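Local coordinates for alpha-1,2-mannosidase (Bacteroides thetaiotaomicron, PDB 2WVY), which probably trims alpha-1,2-linked mannose from glycans as a calcium-dependent glycosidase of family 92, at residues 190-195 against 219-224. Numbering follows the deposited sequence.
Sequences HPVIEY and LKFDVP
Glu194 and Lys220 form an antiparallel hydrogen-bonded pair in which Lys220 N reaches Glu194 O at 2.7 Å, while Lys220 O takes a 2.8 Å bond from Ile193 N and a weak, longer one from Glu194 N. Farther on, the chains separate and a water takes over, donating to Pro191 O and accepting from Asp222 N. Beside the paired backbone, the extended chain of Glu194 and the Lys220 chain, bent only at its last torsion, lie side by side and point the same way. Glu194 OE1 and Lys220 NZ stay 5.2 Å apart, so any attraction is probably weak; the ammonium also has a long, weak ion pair with Asp142. Val192 bridges two residues with its branches: CG1, anti to the backbone N (chi1 177°), meets Leu219 CD1, and CG2 lies 4.0 Å from Phe221 CE1. The Phe221 ring also turns its edge to His190 O. At the far end Val223 CG1 sits over one face of the His190 imidazole, a CH-pi contact 4.1 Å from the centroid, with Pro224 CD near His190 CD2. Because His190 NE2 is also bonded to Glu227, an alanine here would probably leave that carboxylate without its imidazole partner and take away the ring face against which Val223 CG1 packs. Two consecutive residues facing Lys220 make a classic beta bulge, here where strands 194-198 and 216-221 pair in the family 92 N-terminal domain.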
# COMPACT_ATOMS: atom_id res chain seq x y z
N HIS A 190 -44.48 24.27 34.13
CA HIS A 190 -45.83 23.79 34.37
C HIS A 190 -45.89 22.87 35.58
O HIS A 190 -44.89 22.26 35.96
CB HIS A 190 -46.36 23.06 33.13
CG HIS A 190 -46.77 23.99 32.02
ND1 HIS A 190 -45.85 24.74 31.31
CD2 HIS A 190 -47.99 24.29 31.51
CE1 HIS A 190 -46.50 25.47 30.41
NE2 HIS A 190 -47.80 25.21 30.51
N PRO A 191 -47.08 22.76 36.20
CA PRO A 191 -47.19 21.94 37.40
C PRO A 191 -46.83 20.49 37.13
O PRO A 191 -47.13 19.96 36.05
CB PRO A 191 -48.67 22.08 37.81
CG PRO A 191 -49.38 22.49 36.58
CD PRO A 191 -48.38 23.31 35.77
N VAL A 192 -46.16 19.88 38.09
CA VAL A 192 -45.75 18.49 38.01
C VAL A 192 -46.89 17.63 38.53
O VAL A 192 -47.23 17.69 39.69
CB VAL A 192 -44.53 18.25 38.91
CG1 VAL A 192 -44.15 16.80 38.88
CG2 VAL A 192 -43.36 19.15 38.50
N ILE A 193 -47.50 16.84 37.66
CA ILE A 193 -48.68 16.08 38.07
C ILE A 193 -48.32 14.80 38.80
O ILE A 193 -49.04 14.38 39.71
CB ILE A 193 -49.55 15.71 36.86
CG1 ILE A 193 -49.73 16.93 35.97
CG2 ILE A 193 -50.91 15.27 37.33
CD1 ILE A 193 -50.21 18.12 36.76
N GLU A 194 -47.25 14.15 38.37
CA GLU A 194 -46.76 12.92 38.99
C GLU A 194 -45.25 12.85 38.83
O GLU A 194 -44.66 13.59 38.03
CB GLU A 194 -47.44 11.68 38.38
CG GLU A 194 -48.96 11.72 38.55
CD GLU A 194 -49.66 10.51 37.97
OE1 GLU A 194 -48.97 9.52 37.61
OE2 GLU A 194 -50.92 10.55 37.87
N TYR A 195 -44.62 11.98 39.59
CA TYR A 195 -43.18 11.99 39.66
C TYR A 195 -42.74 10.72 40.36
O TYR A 195 -43.55 10.04 41.00
CB TYR A 195 -42.72 13.21 40.46
CG TYR A 195 -43.45 13.31 41.77
CD1 TYR A 195 -43.01 12.63 42.89
CD2 TYR A 195 -44.62 14.05 41.87
CE1 TYR A 195 -43.70 12.70 44.08
CE2 TYR A 195 -45.32 14.13 43.05
CZ TYR A 195 -44.84 13.45 44.16
OH TYR A 195 -45.53 13.51 45.34
N LEU A 219 -40.72 13.19 35.79
CA LEU A 219 -41.80 14.11 36.11
C LEU A 219 -42.83 13.93 35.02
O LEU A 219 -42.47 13.73 33.84
CB LEU A 219 -41.34 15.56 36.11
CG LEU A 219 -40.14 16.05 36.93
CD1 LEU A 219 -40.33 15.73 38.40
CD2 LEU A 219 -38.84 15.45 36.41
N LYS A 220 -44.10 14.02 35.39
CA LYS A 220 -45.18 13.87 34.44
C LYS A 220 -45.97 15.18 34.38
O LYS A 220 -46.29 15.75 35.42
CB LYS A 220 -46.09 12.72 34.87
CG LYS A 220 -47.19 12.39 33.86
CD LYS A 220 -47.93 11.14 34.27
CE LYS A 220 -48.68 10.49 33.12
NZ LYS A 220 -49.97 11.16 32.81
N PHE A 221 -46.26 15.66 33.17
CA PHE A 221 -46.94 16.95 33.04
C PHE A 221 -48.31 16.83 32.38
O PHE A 221 -48.73 15.77 31.92
CB PHE A 221 -46.07 17.96 32.29
CG PHE A 221 -44.74 18.16 32.93
CD1 PHE A 221 -44.57 19.13 33.89
CD2 PHE A 221 -43.68 17.33 32.61
CE1 PHE A 221 -43.33 19.29 34.51
CE2 PHE A 221 -42.46 17.49 33.23
CZ PHE A 221 -42.29 18.48 34.17
N ASP A 222 -49.01 17.95 32.36
CA ASP A 222 -50.26 18.02 31.62
C ASP A 222 -50.32 19.37 30.91
O ASP A 222 -51.22 20.17 31.15
CB ASP A 222 -51.45 17.82 32.56
CG ASP A 222 -52.74 17.48 31.82
OD1 ASP A 222 -52.70 17.13 30.62
OD2 ASP A 222 -53.81 17.57 32.47
N VAL A 223 -49.35 19.64 30.05
CA VAL A 223 -49.34 20.90 29.34
C VAL A 223 -50.52 20.95 28.39
O VAL A 223 -50.76 20.01 27.64
CB VAL A 223 -48.03 21.07 28.57
CG1 VAL A 223 -47.96 22.43 27.90
CG2 VAL A 223 -46.84 20.86 29.52
N PRO A 224 -51.28 22.05 28.43
CA PRO A 224 -52.44 22.21 27.55
C PRO A 224 -52.03 22.36 26.09
O PRO A 224 -50.95 22.84 25.79
CB PRO A 224 -53.09 23.52 28.02
CG PRO A 224 -52.46 23.81 29.40
CD PRO A 224 -51.08 23.20 29.33
O HOH W 1 -48.54 20.14 33.76